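Local coordinates for probable amino acid aminotransferase (Mycobacterium tuberculosis, PDB 6Q1S), which is probably an amino acid aminotransferase of the class IV family, seen here with 4'-deoxy-4'-aminopyridoxal-5'-phosphate and 2-oxoglutaric acid bound, at residues Glu47-Arg52 / Val253-Leu258; Ile94-Arg99 / Ala104-Val109. All blocks are in the same frame, centred on the assembly; numbering follows the deposited sequence.

Contact 1 of 2, residues Glu47-Arg52 / Val253-Leu258; sequences EAHLQR and VSSMTL. With PMP (4'-deoxy-4'-aminopyridoxal-5'-phosphate), chain G; AKG (2-oxoglutaric acid), chain H.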
ATOM      1  N   GLU B  47       5.530  20.019  14.798  1.00 28.18           N
ATOM      2  CA  GLU B  47       5.715  19.024  15.852  1.00 28.01           C
ATOM      3  C   GLU B  47       4.673  17.914  15.774  1.00 27.77           C
ATOM      4  O   GLU B  47       5.006  16.733  15.924  1.00 28.90           O
ATOM      5  CB  GLU B  47       5.682  19.695  17.224  1.00 29.02           C
ATOM      6  CG  GLU B  47       6.843  20.644  17.475  1.00 29.28           C
ATOM      7  CD  GLU B  47       8.187  19.997  17.193  1.00 28.83           C
ATOM      8  OE1 GLU B  47       9.012  20.611  16.484  1.00 28.89           O
ATOM      9  OE2 GLU B  47       8.416  18.866  17.673  1.00 28.43           O
ATOM     10  N   ALA B  48       3.408  18.270  15.541  1.00 27.70           N
ATOM     11  CA  ALA B  48       2.365  17.252  15.472  1.00 27.31           C
ATOM     12  C   ALA B  48       2.586  16.300  14.306  1.00 26.52           C
ATOM     13  O   ALA B  48       2.209  15.125  14.382  1.00 26.07           O
ATOM     14  CB  ALA B  48       0.991  17.912  15.368  1.00 27.71           C
ATOM     15  N   HIS B  49       3.185  16.784  13.217  1.00 26.37           N
ATOM     16  CA  HIS B  49       3.485  15.906  12.093  1.00 25.66           C
ATOM     17  C   HIS B  49       4.722  15.058  12.365  1.00 25.26           C
ATOM     18  O   HIS B  49       4.788  13.900  11.940  1.00 24.66           O
ATOM     19  CB  HIS B  49       3.666  16.731  10.818  1.00 25.69           C
ATOM     20  CG  HIS B  49       2.377  17.209  10.224  1.00 25.89           C
ATOM     21  ND1 HIS B  49       1.787  18.399  10.589  1.00 26.58           N
ATOM     22  CD2 HIS B  49       1.569  16.662   9.285  1.00 25.52           C
ATOM     23  CE1 HIS B  49       0.668  18.562   9.905  1.00 26.62           C
ATOM     24  NE2 HIS B  49       0.515  17.522   9.107  1.00 25.99           N
ATOM     25  N   LEU B  50       5.709  15.613  13.072  1.00 25.62           N
ATOM     26  CA  LEU B  50       6.885  14.833  13.441  1.00 25.32           C
ATOM     27  C   LEU B  50       6.598  13.874  14.587  1.00 25.37           C
ATOM     28  O   LEU B  50       7.280  12.852  14.719  1.00 26.03           O
ATOM     29  CB  LEU B  50       8.042  15.759  13.815  1.00 25.78           C
ATOM     30  CG  LEU B  50       8.617  16.651  12.715  1.00 25.85           C
ATOM     31  CD1 LEU B  50       9.649  17.600  13.301  1.00 26.43           C
ATOM     32  CD2 LEU B  50       9.224  15.822  11.594  1.00 25.15           C
ATOM     33  N   GLN B  51       5.607  14.185  15.425  1.00 26.07           N
ATOM     34  CA  GLN B  51       5.200  13.242  16.462  1.00 26.34           C
ATOM     35  C   GLN B  51       4.530  12.021  15.846  1.00 25.06           C
ATOM     36  O   GLN B  51       4.830  10.881  16.216  1.00 24.73           O
ATOM     37  CB  GLN B  51       4.269  13.928  17.462  1.00 29.39           C
ATOM     38  CG  GLN B  51       4.999  14.769  18.495  1.00 34.78           C
ATOM     39  CD  GLN B  51       4.054  15.509  19.422  1.00 40.88           C
ATOM     40  OE1 GLN B  51       2.834  15.432  19.275  1.00 42.95           O
ATOM     41  NE2 GLN B  51       4.616  16.235  20.382  1.00 41.70           N
ATOM     42  N   ARG B  52       3.614  12.245  14.904  1.00 24.94           N
ATOM     43  CA  ARG B  52       2.988  11.132  14.202  1.00 24.37           C
ATOM     44  C   ARG B  52       3.988  10.406  13.311  1.00 23.76           C
ATOM     45  O   ARG B  52       3.901   9.183  13.151  1.00 23.29           O
ATOM     46  CB  ARG B  52       1.805  11.640  13.381  1.00 24.46           C
ATOM     47  CG  ARG B  52       1.051  10.565  12.628  1.00 24.08           C
ATOM     48  CD  ARG B  52      -0.273  11.105  12.134  1.00 25.03           C
ATOM     49  NE  ARG B  52      -0.111  11.839  10.884  1.00 25.21           N
ATOM     50  CZ  ARG B  52      -1.072  12.554  10.309  1.00 25.35           C
ATOM     51  NH1 ARG B  52      -2.270  12.627  10.873  1.00 25.85           N
ATOM     52  NH2 ARG B  52      -0.838  13.193   9.171  1.00 24.93           N
ATOM     53  N   VAL B 253     -11.492  16.602   6.887  1.00 27.48           N
ATOM     54  CA  VAL B 253     -10.422  17.441   7.408  1.00 27.65           C
ATOM     55  C   VAL B 253      -9.077  16.777   7.155  1.00 27.00           C
ATOM     56  O   VAL B 253      -8.917  15.568   7.364  1.00 28.23           O
ATOM     57  CB  VAL B 253     -10.637  17.712   8.909  1.00 28.09           C
ATOM     58  CG1 VAL B 253      -9.718  18.805   9.391  1.00 28.44           C
ATOM     59  CG2 VAL B 253     -12.092  18.081   9.172  1.00 28.66           C
ATOM     60  N   SER B 254      -8.103  17.572   6.724  1.00 27.05           N
ATOM     61  CA  SER B 254      -6.759  17.086   6.442  1.00 26.51           C
ATOM     62  C   SER B 254      -5.806  18.274   6.495  1.00 26.84           C
ATOM     63  O   SER B 254      -6.224  19.421   6.672  1.00 27.48           O
ATOM     64  CB  SER B 254      -6.692  16.363   5.093  1.00 26.13           C
ATOM     65  OG  SER B 254      -6.949  17.249   4.018  1.00 28.25           O
ATOM     66  N   SER B 255      -4.512  17.991   6.336  1.00 26.45           N
ATOM     67  CA  SER B 255      -3.501  19.021   6.548  1.00 26.78           C
ATOM     68  C   SER B 255      -3.438  20.017   5.394  1.00 27.05           C
ATOM     69  O   SER B 255      -3.250  21.217   5.622  1.00 27.64           O
ATOM     70  CB  SER B 255      -2.132  18.377   6.761  1.00 26.29           C
ATOM     71  OG  SER B 255      -2.092  17.656   7.979  1.00 27.53           O
ATOM     72  N   MET B 256      -3.604  19.551   4.157  1.00 26.67           N
ATOM     73  CA  MET B 256      -3.486  20.435   3.001  1.00 26.93           C
ATOM     74  C   MET B 256      -4.837  20.982   2.547  1.00 27.38           C
ATOM     75  O   MET B 256      -4.963  22.181   2.279  1.00 27.97           O
ATOM     76  CB  MET B 256      -2.790  19.701   1.849  1.00 26.32           C
ATOM     77  CG  MET B 256      -2.669  20.517   0.574  1.00 29.26           C
ATOM     78  SD  MET B 256      -1.608  19.735  -0.660  1.00 31.89           S
ATOM     79  CE  MET B 256      -2.670  18.416  -1.238  1.00 31.48           C
ATOM     80  N   THR B 257      -5.852  20.121   2.444  1.00 27.15           N
ATOM     81  CA  THR B 257      -7.180  20.565   2.038  1.00 27.59           C
ATOM     82  C   THR B 257      -7.910  21.306   3.153  1.00 28.51           C
ATOM     83  O   THR B 257      -8.887  22.012   2.878  1.00 30.99           O
ATOM     84  CB  THR B 257      -8.013  19.363   1.577  1.00 27.17           C
ATOM     85  OG1 THR B 257      -7.213  18.521   0.736  1.00 26.53           O
ATOM     86  CG2 THR B 257      -9.235  19.818   0.789  1.00 27.59           C
ATOM     87  N   LEU B 258      -7.443  21.170   4.396  1.00 28.69           N
ATOM     88  CA  LEU B 258      -8.048  21.799   5.567  1.00 28.82           C
ATOM     89  C   LEU B 258      -9.453  21.265   5.822  1.00 29.18           C
ATOM     90  O   LEU B 258      -9.612  20.271   6.533  1.00 30.24           O
ATOM     91  CB  LEU B 258      -8.058  23.324   5.433  1.00 29.57           C
ATOM     92  CG  LEU B 258      -6.674  23.976   5.363  1.00 29.62           C
ATOM     93  CD1 LEU B 258      -6.780  25.470   5.602  1.00 30.48           C
ATOM     94  CD2 LEU B 258      -5.713  23.336   6.357  1.00 29.26           C
TER
HETATM   95  N1  PMP G 301      -6.804   9.843   7.144  1.00 23.88           N
HETATM   96  C2  PMP G 301      -5.975   9.447   6.149  1.00 23.40           C
HETATM   97  C2A PMP G 301      -6.037   8.031   5.635  1.00 22.89           C
HETATM   98  C3  PMP G 301      -5.004  10.403   5.559  1.00 23.42           C
HETATM   99  O3  PMP G 301      -4.161  10.029   4.558  1.00 22.97           O
HETATM  100  C4  PMP G 301      -4.988  11.780   6.102  1.00 23.99           C
HETATM  101  C4A PMP G 301      -4.038  12.826   5.569  1.00 26.07           C
HETATM  102  N4A PMP G 301      -4.322  13.065   4.144  1.00 26.70           N
HETATM  103  C5  PMP G 301      -5.946  12.087   7.191  1.00 24.48           C
HETATM  104  C6  PMP G 301      -6.801  11.089   7.650  1.00 24.39           C
HETATM  105  C5A PMP G 301      -5.987  13.472   7.798  1.00 27.03           C
HETATM  106  O4P PMP G 301      -4.767  13.724   8.493  1.00 28.54           O
HETATM  107  P   PMP G 301      -4.172  15.217   8.593  1.00 29.28           P
HETATM  108  O1P PMP G 301      -3.906  15.720   7.195  1.00 29.28           O
HETATM  109  O2P PMP G 301      -5.187  16.099   9.281  1.00 32.23           O
HETATM  110  O3P PMP G 301      -2.888  15.186   9.385  1.00 27.02           O
HETATM  111  C1  AKG H 302      -4.850  15.962   0.169  1.00 38.59           C
HETATM  112  O1  AKG H 302      -5.779  15.940  -0.666  1.00 38.84           O
HETATM  113  O2  AKG H 302      -4.627  16.964   0.884  1.00 39.17           O
HETATM  114  C2  AKG H 302      -4.000  14.784   0.317  1.00 37.11           C
HETATM  115  O5  AKG H 302      -3.872  14.259   1.413  1.00 38.19           O
HETATM  116  C3  AKG H 302      -3.288  14.213  -0.887  1.00 34.28           C
HETATM  117  C4  AKG H 302      -4.180  13.178  -1.561  1.00 32.69           C
HETATM  118  C5  AKG H 302      -4.192  13.398  -3.054  1.00 31.45           C
HETATM  119  O3  AKG H 302      -3.412  14.250  -3.533  1.00 31.51           O
HETATM  120  O4  AKG H 302      -4.982  12.727  -3.752  1.00 29.79           O
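His49 on helix 46-59 reaches the turn after strand 249-254 through a single bond: its NE2-H donates to OG of Ser255, 2.8 Å from NE2 to OG and 150° at the hydrogen. The hydroxyl meets the imidazole at its edge, 9° out of the ring plane. At the far side of the ring ND1 is held by the backbone O of Leu45, which fixes the rotation of the imidazole. Ser255 OG passes the chain on, donating to the phosphate oxygen O1P of PMP over 2.8 Å. This is the phosphate end of the PMP pocket in the class IV aminotransferase fold, with His49 in the second shell. One helical turn along, the Arg52 side chain leaves the helix extended at chi1 (-179°) and bends at chi3, which brings the guanidinium edge to O3P, NH2 lying 2.9 Å from O3P and NH1 adding a weaker bond. Arg52 NE forms a salt bridge with Glu34, and NH1 bonds to Arg216 O. The tight part ends there: His49 and Ser255 are buried and Arg52 partly exposed, whereas Glu47 and Gln51 on the same helix are exposed. Past Ser255, the partly exposed Thr257 donates from OG1 to O2 of AKG over 3.0 Å.

Contact 2 of 2, residues Ile94-Arg99 / Ala104-Val109; sequences IYSRGR and APTAYV
This is an antiparallel beta-ladder near the turn of a hairpin, joining the end of strand 89-96 to the start of strand 106-113 within the five-stranded sheet. Ile94 and Tyr108 form a hydrogen-bonded pair: Ile94 N to Tyr108 O and Tyr108 N to Ile94 O both measure 2.9 Å. Their side chains run side by side, and CB of Ile94 sits over one face of the Tyr108 ring, a CH-pi contact 3.8 Å from the centroid and 20° off the ring normal. Tyr108 places its ring there by setting CG between the backbone N and the carbonyl carbon (chi1 62°), and its hydroxyl bonds to the backbone O of Ala21 of the second subunit. The other face of the sheet carries the non-hydrogen-bonded pair Tyr95 and Ala107. There Tyr95 lies beside Pro105, CE1 3.9 Å from Pro105 CB, and its CD1 comes to 3.7 Å from Ala107 CB, obliquely to the ring, while its OH is bonded to Pro63 O. Toward the turn, Ser96 OG accepts from Gly98 N at 3.0 Å and 178°, and Asp23 binds both this hydroxyl and that of Thr106. Thr106 OG1 comes to 3.3 Å from Gly98 CA. Paired strands leading into a serine-stabilised ST turn mark this as the loop end of a beta hairpin.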
ATOM      1  N   ILE B  94       9.341  12.382   3.268  1.00 21.96           N
ATOM      2  CA  ILE B  94       9.398  11.007   2.782  1.00 21.34           C
ATOM      3  C   ILE B  94      10.455  10.259   3.581  1.00 21.13           C
ATOM      4  O   ILE B  94      11.624  10.660   3.608  1.00 21.25           O
ATOM      5  CB  ILE B  94       9.702  10.950   1.278  1.00 21.10           C
ATOM      6  CG1 ILE B  94       8.762  11.879   0.508  1.00 21.42           C
ATOM      7  CG2 ILE B  94       9.583   9.519   0.770  1.00 20.51           C
ATOM      8  CD1 ILE B  94       7.308  11.467   0.571  1.00 21.37           C
ATOM      9  N   TYR B  95      10.046   9.171   4.233  1.00 20.86           N
ATOM     10  CA  TYR B  95      10.918   8.387   5.107  1.00 20.69           C
ATOM     11  C   TYR B  95      10.725   6.917   4.746  1.00 20.14           C
ATOM     12  O   TYR B  95       9.738   6.296   5.150  1.00 20.06           O
ATOM     13  CB  TYR B  95      10.606   8.658   6.575  1.00 21.08           C
ATOM     14  CG  TYR B  95      11.584   8.046   7.555  1.00 21.04           C
ATOM     15  CD1 TYR B  95      12.946   8.025   7.288  1.00 20.95           C
ATOM     16  CD2 TYR B  95      11.144   7.518   8.761  1.00 21.14           C
ATOM     17  CE1 TYR B  95      13.841   7.471   8.187  1.00 20.95           C
ATOM     18  CE2 TYR B  95      12.030   6.967   9.667  1.00 21.15           C
ATOM     19  CZ  TYR B  95      13.376   6.945   9.377  1.00 21.06           C
ATOM     20  OH  TYR B  95      14.261   6.396  10.279  1.00 22.07           O
ATOM     21  N   SER B  96      11.671   6.365   3.994  1.00 21.61           N
ATOM     22  CA  SER B  96      11.587   5.003   3.494  1.00 22.95           C
ATOM     23  C   SER B  96      12.636   4.122   4.155  1.00 23.29           C
ATOM     24  O   SER B  96      13.607   4.607   4.741  1.00 25.06           O
ATOM     25  CB  SER B  96      11.778   4.971   1.975  1.00 21.43           C
ATOM     26  OG  SER B  96      12.454   3.793   1.572  1.00 20.64           O
ATOM     27  N   ARG B  97      12.431   2.808   4.039  1.00 21.60           N
ATOM     28  CA  ARG B  97      13.357   1.848   4.626  1.00 21.62           C
ATOM     29  C   ARG B  97      14.712   1.836   3.929  1.00 22.53           C
ATOM     30  O   ARG B  97      15.664   1.267   4.475  1.00 25.98           O
ATOM     31  CB  ARG B  97      12.740   0.446   4.609  1.00 18.92           C
ATOM     32  CG  ARG B  97      13.325  -0.501   5.651  1.00 19.24           C
ATOM     33  CD  ARG B  97      12.493  -1.768   5.789  1.00 18.36           C
ATOM     34  NE  ARG B  97      11.091  -1.476   6.075  1.00 18.27           N
ATOM     35  CZ  ARG B  97      10.598  -1.303   7.299  1.00 19.24           C
ATOM     36  NH1 ARG B  97      11.390  -1.397   8.359  1.00 19.10           N
ATOM     37  NH2 ARG B  97       9.310  -1.041   7.463  1.00 21.15           N
ATOM     38  N   GLY B  98      14.826   2.440   2.754  1.00 19.50           N
ATOM     39  CA  GLY B  98      16.089   2.478   2.048  1.00 18.33           C
ATOM     40  C   GLY B  98      16.160   1.464   0.928  1.00 18.65           C
ATOM     41  O   GLY B  98      15.166   0.868   0.503  1.00 20.49           O
ATOM     42  N   ARG B  99      17.380   1.286   0.431  1.00 18.46           N
ATOM     43  CA  ARG B  99      17.618   0.355  -0.660  1.00 19.50           C
ATOM     44  C   ARG B  99      17.531  -1.082  -0.154  1.00 21.12           C
ATOM     45  O   ARG B  99      17.765  -1.365   1.023  1.00 23.37           O
ATOM     46  CB  ARG B  99      18.988   0.626  -1.283  1.00 19.35           C
ATOM     47  CG  ARG B  99      19.033   1.932  -2.061  1.00 20.98           C
ATOM     48  CD  ARG B  99      20.392   2.217  -2.682  1.00 22.95           C
ATOM     49  NE  ARG B  99      20.718   1.299  -3.770  1.00 26.06           N
ATOM     50  CZ  ARG B  99      21.838   1.359  -4.482  1.00 28.98           C
ATOM     51  NH1 ARG B  99      22.737   2.298  -4.222  1.00 31.06           N
ATOM     52  NH2 ARG B  99      22.057   0.491  -5.460  1.00 29.58           N
ATOM     53  N   ALA B 104      21.070   2.097   5.527  1.00 36.15           N
ATOM     54  CA  ALA B 104      20.630   3.468   5.744  1.00 30.95           C
ATOM     55  C   ALA B 104      19.235   3.670   5.164  1.00 26.85           C
ATOM     56  O   ALA B 104      19.001   3.340   3.996  1.00 26.41           O
ATOM     57  CB  ALA B 104      21.611   4.450   5.112  1.00 32.12           C
ATOM     58  N   PRO B 105      18.287   4.189   5.939  1.00 23.17           N
ATOM     59  CA  PRO B 105      16.963   4.483   5.389  1.00 22.11           C
ATOM     60  C   PRO B 105      16.975   5.751   4.550  1.00 22.15           C
ATOM     61  O   PRO B 105      17.796   6.649   4.743  1.00 24.47           O
ATOM     62  CB  PRO B 105      16.094   4.652   6.641  1.00 21.70           C
ATOM     63  CG  PRO B 105      17.041   5.109   7.688  1.00 20.09           C
ATOM     64  CD  PRO B 105      18.354   4.432   7.390  1.00 21.43           C
ATOM     65  N   THR B 106      16.035   5.815   3.610  1.00 20.59           N
ATOM     66  CA  THR B 106      15.885   6.972   2.739  1.00 19.72           C
ATOM     67  C   THR B 106      15.001   8.008   3.420  1.00 20.19           C
ATOM     68  O   THR B 106      13.938   7.673   3.953  1.00 20.17           O
ATOM     69  CB  THR B 106      15.283   6.566   1.393  1.00 19.38           C
ATOM     70  OG1 THR B 106      16.066   5.513   0.813  1.00 18.95           O
ATOM     71  CG2 THR B 106      15.259   7.751   0.441  1.00 19.66           C
ATOM     72  N   ALA B 107      15.451   9.262   3.418  1.00 20.65           N
ATOM     73  CA  ALA B 107      14.737  10.331   4.104  1.00 21.16           C
ATOM     74  C   ALA B 107      14.996  11.650   3.395  1.00 21.56           C
ATOM     75  O   ALA B 107      16.155  12.028   3.203  1.00 21.71           O
ATOM     76  CB  ALA B 107      15.171  10.421   5.569  1.00 21.47           C
ATOM     77  N   TYR B 108      13.929  12.344   3.003  1.00 21.78           N
ATOM     78  CA  TYR B 108      14.083  13.661   2.398  1.00 22.24           C
ATOM     79  C   TYR B 108      12.796  14.454   2.578  1.00 23.01           C
ATOM     80  O   TYR B 108      11.757  13.921   2.977  1.00 23.28           O
ATOM     81  CB  TYR B 108      14.473  13.568   0.918  1.00 22.80           C
ATOM     82  CG  TYR B 108      13.465  12.889   0.020  1.00 21.60           C
ATOM     83  CD1 TYR B 108      13.493  11.514  -0.177  1.00 21.01           C
ATOM     84  CD2 TYR B 108      12.499  13.626  -0.652  1.00 21.86           C
ATOM     85  CE1 TYR B 108      12.579  10.892  -1.006  1.00 20.70           C
ATOM     86  CE2 TYR B 108      11.581  13.012  -1.482  1.00 21.54           C
ATOM     87  CZ  TYR B 108      11.627  11.645  -1.656  1.00 20.96           C
ATOM     88  OH  TYR B 108      10.716  11.034  -2.485  1.00 20.69           O
ATOM     89  N   VAL B 109      12.887  15.746   2.270  1.00 23.49           N
ATOM     90  CA  VAL B 109      11.783  16.690   2.393  1.00 23.62           C
ATOM     91  C   VAL B 109      11.506  17.282   1.019  1.00 25.45           C
ATOM     92  O   VAL B 109      12.436  17.630   0.284  1.00 26.35           O
ATOM     93  CB  VAL B 109      12.114  17.797   3.417  1.00 24.30           C
ATOM     94  CG1 VAL B 109      11.160  18.975   3.279  1.00 24.87           C
ATOM     95  CG2 VAL B 109      12.078  17.239   4.826  1.00 24.27           C
TER

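In the fold
Contact 1 lies deep in the chain: its centre is about 6 Å, and that of contact 2 about 20 Å, from the centre of the chain, contact 2 sitting where Tyr108 and Ile94 meet the second subunit. The centres of the two contacts are about 20 Å apart and the nearest atoms about 7 Å, without touching. Along the sequence, both segments of contact 2 fall between 47-52 and 253-258. Strand 31-39 links them: it pairs with strand 89-96 of contact 2, and its Glu34 and Leu36 meet Arg52 and His49 of contact 1. Contact 1 binds PMP and AKG directly; in contact 2 the Ile94 side chain stays about 12 Å from PMP and about 11 Å from AKG at the nearest atoms.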